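Long-range contact in fructooligosaccharide ABC transporter substrate-binding protein FusA (Streptococcus pneumoniae, PDB 5G5Y), which captures fructooligosaccharides, preferring tetrasaccharides and longer chains, as the solute-binding component of the FusABC-MsmK ABC importer: residues K6-N20 with H35-R49. Residues are numbered along the deposited sequence; the frame is centred on the assembly and turned at random.
Sequences KFMTASSPLSPKDPN and HIDWTNYQSDFAEKR. With ZN (zinc ion), chain F; ZN (zinc ion), chain L.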
ATOM      1  N   LYS A   6      29.947   6.926  -6.707  1.00 19.49           N
ATOM      2  CA  LYS A   6      29.481   7.539  -5.449  1.00 21.21           C
ATOM      3  C   LYS A   6      27.957   7.599  -5.457  1.00 18.14           C
ATOM      4  O   LYS A   6      27.383   8.273  -6.302  1.00 16.98           O
ATOM      5  CB  LYS A   6      29.982   8.972  -5.283  1.00 23.96           C
ATOM      6  CG  LYS A   6      31.471   9.082  -5.050  1.00 30.03           C
ATOM      7  CD  LYS A   6      31.945  10.541  -5.003  1.00 32.55           C
ATOM      8  CE  LYS A   6      31.299  11.386  -3.896  1.00 34.40           C
ATOM      9  NZ  LYS A   6      31.468  10.858  -2.505  1.00 35.69           N
ATOM     10  N   PHE A   7      27.337   6.919  -4.503  1.00 16.50           N
ATOM     11  CA  PHE A   7      25.882   6.877  -4.377  1.00 15.48           C
ATOM     12  C   PHE A   7      25.474   7.478  -3.036  1.00 15.98           C
ATOM     13  O   PHE A   7      26.002   7.077  -1.999  1.00 16.21           O
ATOM     14  CB  PHE A   7      25.349   5.433  -4.388  1.00 14.88           C
ATOM     15  CG  PHE A   7      25.439   4.718  -5.721  1.00 15.34           C
ATOM     16  CD1 PHE A   7      25.703   5.380  -6.915  1.00 15.98           C
ATOM     17  CD2 PHE A   7      25.128   3.360  -5.785  1.00 15.36           C
ATOM     18  CE1 PHE A   7      25.747   4.692  -8.124  1.00 14.87           C
ATOM     19  CE2 PHE A   7      25.189   2.674  -6.986  1.00 15.86           C
ATOM     20  CZ  PHE A   7      25.484   3.349  -8.162  1.00 14.82           C
ATOM     21  N   MET A   8      24.476   8.367  -3.061  1.00 15.98           N
ATOM     22  CA  MET A   8      23.749   8.743  -1.834  1.00 16.00           C
ATOM     23  C   MET A   8      22.699   7.669  -1.594  1.00 16.94           C
ATOM     24  O   MET A   8      22.111   7.139  -2.561  1.00 18.83           O
ATOM     25  CB  MET A   8      23.082  10.088  -1.997  1.00 16.63           C
ATOM     26  CG  MET A   8      22.385  10.633  -0.739  1.00 17.72           C
ATOM     27  SD  MET A   8      21.232  11.951  -1.129  1.00 19.32           S
ATOM     28  CE  MET A   8      22.223  13.121  -2.001  1.00 19.74           C
ATOM     29  N   THR A   9      22.470   7.309  -0.338  1.00 16.29           N
ATOM     30  CA  THR A   9      21.455   6.323  -0.010  1.00 17.13           C
ATOM     31  C   THR A   9      20.736   6.637   1.298  1.00 17.58           C
ATOM     32  O   THR A   9      21.184   7.478   2.069  1.00 16.25           O
ATOM     33  CB  THR A   9      22.050   4.889   0.002  1.00 17.75           C
ATOM     34  OG1 THR A   9      20.997   3.917   0.039  1.00 19.50           O
ATOM     35  CG2 THR A   9      23.009   4.656   1.165  1.00 19.25           C
ATOM     36  N   ALA A  10      19.627   5.945   1.491  1.00 17.17           N
ATOM     37  CA  ALA A  10      18.844   5.988   2.694  1.00 18.56           C
ATOM     38  C   ALA A  10      18.833   4.576   3.295  1.00 19.21           C
ATOM     39  O   ALA A  10      18.626   3.564   2.601  1.00 19.75           O
ATOM     40  CB  ALA A  10      17.423   6.428   2.371  1.00 18.69           C
ATOM     41  N   SER A  11      19.043   4.481   4.586  1.00 20.09           N
ATOM     42  CA  SER A  11      18.964   3.191   5.275  1.00 21.70           C
ATOM     43  C   SER A  11      18.448   3.360   6.681  1.00 22.60           C
ATOM     44  O   SER A  11      18.407   4.457   7.215  1.00 22.35           O
ATOM     45  CB  SER A  11      20.327   2.481   5.289  1.00 24.05           C
ATOM     46  OG  SER A  11      21.285   3.200   6.062  1.00 24.20           O
ATOM     47  N   SER A  12      18.080   2.251   7.275  1.00 23.56           N
ATOM     48  CA  SER A  12      17.602   2.230   8.668  1.00 25.15           C
ATOM     49  C   SER A  12      18.757   2.554   9.638  1.00 24.38           C
ATOM     50  O   SER A  12      19.891   2.115   9.414  1.00 22.17           O
ATOM     51  CB  SER A  12      17.029   0.848   9.011  1.00 25.35           C
ATOM     52  OG  SER A  12      16.943   0.625  10.409  1.00 27.18           O
ATOM     53  N   PRO A  13      18.468   3.305  10.716  1.00 24.49           N
ATOM     54  CA  PRO A  13      19.481   3.510  11.781  1.00 24.89           C
ATOM     55  C   PRO A  13      19.959   2.211  12.430  1.00 24.85           C
ATOM     56  O   PRO A  13      21.030   2.194  12.998  1.00 25.10           O
ATOM     57  CB  PRO A  13      18.780   4.415  12.808  1.00 26.76           C
ATOM     58  CG  PRO A  13      17.353   4.489  12.414  1.00 27.28           C
ATOM     59  CD  PRO A  13      17.171   3.939  11.022  1.00 26.68           C
ATOM     60  N   LEU A  14      19.195   1.126  12.326  1.00 24.45           N
ATOM     61  CA  LEU A  14      19.667  -0.162  12.811  1.00 26.38           C
ATOM     62  C   LEU A  14      20.761  -0.773  11.938  1.00 26.86           C
ATOM     63  O   LEU A  14      21.458  -1.692  12.392  1.00 24.26           O
ATOM     64  CB  LEU A  14      18.507  -1.129  12.932  1.00 29.63           C
ATOM     65  CG  LEU A  14      17.365  -0.716  13.865  1.00 32.07           C
ATOM     66  CD1 LEU A  14      16.317  -1.817  13.834  1.00 33.71           C
ATOM     67  CD2 LEU A  14      17.837  -0.472  15.295  1.00 34.40           C
ATOM     68  N   SER A  15      20.889  -0.299  10.686  1.00 23.16           N
ATOM     69  CA  SER A  15      21.908  -0.840   9.759  1.00 22.14           C
ATOM     70  C   SER A  15      23.252  -0.136   9.942  1.00 21.32           C
ATOM     71  O   SER A  15      23.307   0.933  10.523  1.00 20.54           O
ATOM     72  CB  SER A  15      21.419  -0.706   8.321  1.00 20.62           C
ATOM     73  OG  SER A  15      21.303   0.643   7.972  1.00 22.19           O
ATOM     74  N   PRO A  16      24.339  -0.706   9.408  1.00 22.92           N
ATOM     75  CA  PRO A  16      25.656  -0.097   9.603  1.00 23.17           C
ATOM     76  C   PRO A  16      25.808   1.273   8.974  1.00 23.72           C
ATOM     77  O   PRO A  16      25.210   1.543   7.937  1.00 20.45           O
ATOM     78  CB  PRO A  16      26.617  -1.098   8.940  1.00 24.60           C
ATOM     79  CG  PRO A  16      25.866  -2.355   8.848  1.00 24.98           C
ATOM     80  CD  PRO A  16      24.427  -1.996   8.703  1.00 23.78           C
ATOM     81  N   LYS A  17      26.615   2.147   9.579  1.00 22.50           N
ATOM     82  CA  LYS A  17      26.826   3.489   8.999  1.00 24.84           C
ATOM     83  C   LYS A  17      27.393   3.417   7.570  1.00 21.97           C
ATOM     84  O   LYS A  17      27.040   4.235   6.724  1.00 19.22           O
ATOM     85  CB  LYS A  17      27.764   4.342   9.848  1.00 29.75           C
ATOM     86  CG  LYS A  17      27.362   4.521  11.302  1.00 37.28           C
ATOM     87  CD  LYS A  17      26.213   5.484  11.517  1.00 40.81           C
ATOM     88  CE  LYS A  17      25.344   5.068  12.713  1.00 43.62           C
ATOM     89  NZ  LYS A  17      24.256   4.104  12.346  1.00 42.70           N
ATOM     90  N   ASP A  18      28.304   2.475   7.340  1.00 20.72           N
ATOM     91  CA  ASP A  18      28.812   2.189   6.005  1.00 20.74           C
ATOM     92  C   ASP A  18      28.016   1.017   5.434  1.00 18.97           C
ATOM     93  O   ASP A  18      28.149  -0.088   5.908  1.00 18.97           O
ATOM     94  CB  ASP A  18      30.299   1.847   6.060  1.00 21.45           C
ATOM     95  CG  ASP A  18      30.911   1.588   4.677  1.00 22.22           C
ATOM     96  OD1 ASP A  18      30.201   1.676   3.623  1.00 21.14           O
ATOM     97  OD2 ASP A  18      32.137   1.288   4.641  1.00 23.71           O
ATOM     98  N   PRO A  19      27.214   1.256   4.378  1.00 17.62           N
ATOM     99  CA  PRO A  19      26.470   0.150   3.761  1.00 17.59           C
ATOM    100  C   PRO A  19      27.332  -1.026   3.264  1.00 17.37           C
ATOM    101  O   PRO A  19      26.824  -2.145   3.162  1.00 17.63           O
ATOM    102  CB  PRO A  19      25.795   0.805   2.572  1.00 16.65           C
ATOM    103  CG  PRO A  19      25.633   2.215   2.957  1.00 17.27           C
ATOM    104  CD  PRO A  19      26.897   2.533   3.728  1.00 17.37           C
ATOM    105  N   ASN A  20      28.586  -0.774   2.923  1.00 17.31           N
ATOM    106  CA  ASN A  20      29.468  -1.860   2.503  1.00 19.57           C
ATOM    107  C   ASN A  20      29.746  -2.907   3.595  1.00 20.84           C
ATOM    108  O   ASN A  20      30.324  -3.930   3.295  1.00 22.90           O
ATOM    109  CB  ASN A  20      30.777  -1.333   1.949  1.00 19.39           C
ATOM    110  CG  ASN A  20      30.615  -0.619   0.623  1.00 18.33           C
ATOM    111  OD1 ASN A  20      29.765  -0.988  -0.216  1.00 18.14           O
ATOM    112  ND2 ASN A  20      31.430   0.389   0.404  1.00 17.78           N
ATOM    113  N   HIS A  35      33.111  -0.693  -6.712  1.00 17.18           N
ATOM    114  CA  HIS A  35      33.126  -0.259  -5.316  1.00 17.07           C
ATOM    115  C   HIS A  35      32.237   0.959  -5.211  1.00 16.31           C
ATOM    116  O   HIS A  35      32.472   1.919  -5.910  1.00 18.56           O
ATOM    117  CB  HIS A  35      34.537   0.137  -4.873  1.00 17.16           C
ATOM    118  CG  HIS A  35      34.573   0.643  -3.473  1.00 17.59           C
ATOM    119  ND1 HIS A  35      34.658  -0.200  -2.398  1.00 17.21           N
ATOM    120  CD2 HIS A  35      34.408   1.888  -2.965  1.00 18.14           C
ATOM    121  CE1 HIS A  35      34.588   0.499  -1.282  1.00 19.17           C
ATOM    122  NE2 HIS A  35      34.435   1.769  -1.602  1.00 19.11           N
ATOM    123  N   ILE A  36      31.199   0.892  -4.389  1.00 16.53           N
ATOM    124  CA  ILE A  36      30.345   2.032  -4.114  1.00 16.05           C
ATOM    125  C   ILE A  36      30.852   2.779  -2.892  1.00 14.41           C
ATOM    126  O   ILE A  36      31.024   2.195  -1.816  1.00 17.37           O
ATOM    127  CB  ILE A  36      28.873   1.637  -3.877  1.00 16.17           C
ATOM    128  CG1 ILE A  36      28.359   0.770  -5.052  1.00 16.70           C
ATOM    129  CG2 ILE A  36      28.006   2.897  -3.741  1.00 15.99           C
ATOM    130  CD1 ILE A  36      28.451   1.458  -6.409  1.00 17.26           C
ATOM    131  N   ASP A  37      31.085   4.063  -3.087  1.00 14.26           N
ATOM    132  CA  ASP A  37      31.382   4.962  -2.009  1.00 15.93           C
ATOM    133  C   ASP A  37      30.059   5.603  -1.578  1.00 15.96           C
ATOM    134  O   ASP A  37      29.526   6.475  -2.281  1.00 17.19           O
ATOM    135  CB  ASP A  37      32.390   6.032  -2.409  1.00 17.21           C
ATOM    136  CG  ASP A  37      32.752   6.916  -1.234  1.00 20.06           C
ATOM    137  OD1 ASP A  37      32.587   6.448  -0.103  1.00 19.87           O
ATOM    138  OD2 ASP A  37      33.222   8.035  -1.427  1.00 24.63           O
ATOM    139  N   TRP A  38      29.547   5.167  -0.435  1.00 15.81           N
ATOM    140  CA  TRP A  38      28.197   5.568  -0.012  1.00 17.81           C
ATOM    141  C   TRP A  38      28.177   6.839   0.795  1.00 18.94           C
ATOM    142  O   TRP A  38      29.035   7.029   1.682  1.00 17.31           O
ATOM    143  CB  TRP A  38      27.514   4.495   0.829  1.00 18.22           C
ATOM    144  CG  TRP A  38      27.377   3.192   0.163  1.00 18.16           C
ATOM    145  CD1 TRP A  38      28.256   2.142   0.224  1.00 18.07           C
ATOM    146  CD2 TRP A  38      26.314   2.773  -0.712  1.00 17.98           C
ATOM    147  NE1 TRP A  38      27.805   1.121  -0.537  1.00 16.89           N
ATOM    148  CE2 TRP A  38      26.611   1.464  -1.113  1.00 17.48           C
ATOM    149  CE3 TRP A  38      25.137   3.372  -1.175  1.00 17.69           C
ATOM    150  CZ2 TRP A  38      25.778   0.733  -2.002  1.00 16.81           C
ATOM    151  CZ3 TRP A  38      24.312   2.641  -2.061  1.00 17.68           C
ATOM    152  CH2 TRP A  38      24.634   1.343  -2.436  1.00 16.51           C
ATOM    153  N   THR A  39      27.154   7.667   0.530  1.00 18.65           N
ATOM    154  CA  THR A  39      26.765   8.755   1.428  1.00 19.35           C
ATOM    155  C   THR A  39      25.463   8.276   2.005  1.00 19.54           C
ATOM    156  O   THR A  39      24.426   8.318   1.314  1.00 19.82           O
ATOM    157  CB  THR A  39      26.603  10.105   0.686  1.00 20.77           C
ATOM    158  OG1 THR A  39      27.853  10.494   0.133  1.00 19.97           O
ATOM    159  CG2 THR A  39      26.127  11.220   1.626  1.00 21.82           C
ATOM    160  N   ASN A  40      25.502   7.793   3.249  1.00 17.77           N
ATOM    161  CA  ASN A  40      24.396   7.094   3.831  1.00 17.66           C
ATOM    162  C   ASN A  40      23.679   7.932   4.881  1.00 19.95           C
ATOM    163  O   ASN A  40      24.211   8.110   5.991  1.00 18.85           O
ATOM    164  CB  ASN A  40      24.910   5.809   4.458  1.00 18.11           C
ATOM    165  CG  ASN A  40      23.829   4.936   5.038  1.00 17.73           C
ATOM    166  OD1 ASN A  40      22.658   5.018   4.659  1.00 18.79           O
ATOM    167  ND2 ASN A  40      24.217   4.069   5.955  1.00 17.08           N
ATOM    168  N   TYR A  41      22.475   8.408   4.546  1.00 17.52           N
ATOM    169  CA  TYR A  41      21.663   9.179   5.493  1.00 18.28           C
ATOM    170  C   TYR A  41      20.627   8.301   6.160  1.00 20.23           C
ATOM    171  O   TYR A  41      19.751   7.738   5.501  1.00 22.06           O
ATOM    172  CB  TYR A  41      21.028  10.363   4.801  1.00 17.98           C
ATOM    173  CG  TYR A  41      22.007  11.342   4.221  1.00 17.42           C
ATOM    174  CD1 TYR A  41      23.125  11.800   4.953  1.00 18.29           C
ATOM    175  CD2 TYR A  41      21.797  11.882   2.950  1.00 17.76           C
ATOM    176  CE1 TYR A  41      24.002  12.720   4.408  1.00 18.87           C
ATOM    177  CE2 TYR A  41      22.658  12.793   2.384  1.00 17.90           C
ATOM    178  CZ  TYR A  41      23.760  13.240   3.118  1.00 20.08           C
ATOM    179  OH  TYR A  41      24.608  14.172   2.525  1.00 19.60           O
ATOM    180  N   GLN A  42      20.741   8.167   7.477  1.00 20.22           N
ATOM    181  CA  GLN A  42      19.943   7.236   8.232  1.00 22.32           C
ATOM    182  C   GLN A  42      18.789   7.896   8.969  1.00 23.27           C
ATOM    183  O   GLN A  42      18.024   7.215   9.620  1.00 25.18           O
ATOM    184  CB  GLN A  42      20.848   6.449   9.174  1.00 23.25           C
ATOM    185  CG  GLN A  42      21.815   5.586   8.371  1.00 24.18           C
ATOM    186  CD  GLN A  42      22.600   4.608   9.188  1.00 24.80           C
ATOM    187  OE1 GLN A  42      23.453   5.022   9.946  1.00 26.48           O
ATOM    188  NE2 GLN A  42      22.388   3.316   8.983  1.00 24.85           N
ATOM    189  N   SER A  43      18.662   9.210   8.850  1.00 22.74           N
ATOM    190  CA  SER A  43      17.535   9.941   9.411  1.00 22.83           C
ATOM    191  C   SER A  43      17.450  11.221   8.604  1.00 22.50           C
ATOM    192  O   SER A  43      18.458  11.672   8.050  1.00 23.10           O
ATOM    193  CB  SER A  43      17.779  10.250  10.904  1.00 23.99           C
ATOM    194  OG  SER A  43      18.777  11.271  11.046  1.00 22.75           O
ATOM    195  N   ASP A  44      16.257  11.778   8.499  1.00 23.22           N
ATOM    196  CA  ASP A  44      16.013  13.015   7.757  1.00 25.80           C
ATOM    197  C   ASP A  44      16.575  12.922   6.342  1.00 24.56           C
ATOM    198  O   ASP A  44      17.128  13.881   5.829  1.00 26.41           O
ATOM    199  CB  ASP A  44      16.651  14.225   8.501  1.00 29.42           C
ATOM    200  CG  ASP A  44      15.688  15.392   8.708  1.00 36.83           C
ATOM    201  OD1 ASP A  44      14.455  15.255   8.515  1.00 43.12           O
ATOM    202  OD2 ASP A  44      16.176  16.486   9.086  1.00 41.88           O
ATOM    203  N   PHE A  45      16.426  11.771   5.691  1.00 24.56           N
ATOM    204  CA  PHE A  45      17.027  11.596   4.357  1.00 22.71           C
ATOM    205  C   PHE A  45      16.622  12.703   3.374  1.00 21.90           C
ATOM    206  O   PHE A  45      17.465  13.292   2.683  1.00 20.81           O
ATOM    207  CB  PHE A  45      16.648  10.223   3.783  1.00 23.04           C
ATOM    208  CG  PHE A  45      17.077  10.056   2.366  1.00 21.70           C
ATOM    209  CD1 PHE A  45      18.364   9.658   2.073  1.00 20.43           C
ATOM    210  CD2 PHE A  45      16.190  10.327   1.329  1.00 22.76           C
ATOM    211  CE1 PHE A  45      18.775   9.543   0.774  1.00 21.16           C
ATOM    212  CE2 PHE A  45      16.585  10.172   0.005  1.00 21.90           C
ATOM    213  CZ  PHE A  45      17.891   9.808  -0.264  1.00 21.87           C
ATOM    214  N   ALA A  46      15.331  12.990   3.310  1.00 23.05           N
ATOM    215  CA  ALA A  46      14.812  13.937   2.310  1.00 24.28           C
ATOM    216  C   ALA A  46      15.427  15.323   2.469  1.00 23.25           C
ATOM    217  O   ALA A  46      15.817  15.951   1.483  1.00 22.00           O
ATOM    218  CB  ALA A  46      13.286  14.027   2.379  1.00 25.87           C
ATOM    219  N   GLU A  47      15.523  15.803   3.711  1.00 23.60           N
ATOM    220  CA  GLU A  47      16.163  17.099   3.950  1.00 26.25           C
ATOM    221  C   GLU A  47      17.661  17.118   3.605  1.00 23.18           C
ATOM    222  O   GLU A  47      18.138  18.056   2.973  1.00 21.07           O
ATOM    223  CB  GLU A  47      15.976  17.611   5.388  1.00 32.00           C
ATOM    224  CG  GLU A  47      16.330  19.100   5.504  1.00 39.87           C
ATOM    225  CD  GLU A  47      15.773  19.919   4.322  1.00 45.94           C
ATOM    226  OE1 GLU A  47      14.523  19.921   4.189  1.00 49.76           O
ATOM    227  OE2 GLU A  47      16.555  20.493   3.495  1.00 42.48           O
ATOM    228  N   LYS A  48      18.369  16.070   4.010  1.00 20.56           N
ATOM    229  CA  LYS A  48      19.795  15.971   3.747  1.00 20.45           C
ATOM    230  C   LYS A  48      20.070  15.871   2.244  1.00 20.14           C
ATOM    231  O   LYS A  48      20.949  16.547   1.722  1.00 21.69           O
ATOM    232  CB  LYS A  48      20.388  14.823   4.547  1.00 20.71           C
ATOM    233  CG  LYS A  48      20.397  15.123   6.060  1.00 21.03           C
ATOM    234  CD  LYS A  48      20.821  13.932   6.885  1.00 22.10           C
ATOM    235  CE  LYS A  48      20.885  14.252   8.382  1.00 23.72           C
ATOM    236  NZ  LYS A  48      21.029  12.979   9.138  1.00 25.73           N
ATOM    237  N   ARG A  49      19.259  15.070   1.540  1.00 22.06           N
ATOM    238  CA  ARG A  49      19.309  15.002   0.076  1.00 20.32           C
ATOM    239  C   ARG A  49      19.051  16.352  -0.574  1.00 20.95           C
ATOM    240  O   ARG A  49      19.823  16.785  -1.424  1.00 19.68           O
ATOM    241  CB  ARG A  49      18.311  13.954  -0.436  1.00 20.46           C
ATOM    242  CG  ARG A  49      18.256  13.865  -1.955  1.00 21.40           C
ATOM    243  CD  ARG A  49      16.962  13.293  -2.464  1.00 22.92           C
ATOM    244  NE  ARG A  49      15.869  14.136  -2.058  1.00 23.57           N
ATOM    245  CZ  ARG A  49      14.639  13.747  -1.760  1.00 24.49           C
ATOM    246  NH1 ARG A  49      14.276  12.484  -1.868  1.00 28.77           N
ATOM    247  NH2 ARG A  49      13.751  14.660  -1.369  1.00 23.58           N
TER
HETATM  248 ZN    ZN F1539      35.615  -2.041  -2.444  1.00 22.93          ZN
HETATM  249 ZN    ZN L1545      32.928   7.439   1.700  1.00 36.38          ZN
HETATM  250  O   HOH W   1      34.354  10.374  -1.967  1.00 24.01           O
HETATM  251  O   HOH W   2      29.697   9.118  -1.174  1.00 32.18           O
HETATM  252  O   HOH W   3      16.993   7.333   5.939  1.00 31.56           O
HETATM  253  O   HOH W   4      23.516   0.817   5.877  1.00 22.23           O
HETATM  254  O   HOH W   5      31.038   3.653   1.764  1.00 22.93           O
HETATM  255  O   HOH W   6      30.763  -1.565  -2.726  1.00 13.34           O
HETATM  256  O   HOH W   7      34.468   8.779   1.057  1.00 38.95           O
HETATM  257  O   HOH W   8      31.514   6.104   3.035  1.00 34.98           O
HETATM  258  O   HOH W   9      31.597   9.153   1.264  1.00 38.91           O
HETATM  259  O   HOH W  10      33.088   8.848   3.666  1.00 37.71           O
HETATM  260  O   HOH W  11      34.301   5.837   2.702  1.00 35.64           O
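The amide nitrogen of Q42 is gripped by the 11-15 loop: NE2 donates to S15 O at 3.0 Å, in its own amide plane, and to S11 OG at 3.1 Å. K17 NZ reaches Q42 OE1 at 2.7 Å, so both ends of the amide are held. CG anti to the backbone N (chi1 -177°) carries the N40 amide to the loop, where OD1 takes the S11 hydroxyl proton on an in-plane lone pair, while ND2 gives a nearly straight bond (172°) to K17 O. Further along, the W38 indole is sandwiched, with P19 on one face and I36 CG2 on the other. Its NE1 donates to N20 OD1 at 2.9 Å, and N20 ND2 closes the clamp on I36 O. The edge of the F7 ring meets the indole face in an offset edge-to-face pair. On the other face of the sheet, which carries M8, A10 and Y41, A10 CB lies over the F45 ring, 3.7 Å from its centroid, and M8 SD packs against R49 CB. Strands 6-10 and 35-41, which carry most of these groups, run parallel. With helix 23-32 between them, they form a beta-alpha-beta unit of a solute-binding-protein lobe, the loop at S12 lying near substrate-binding E379.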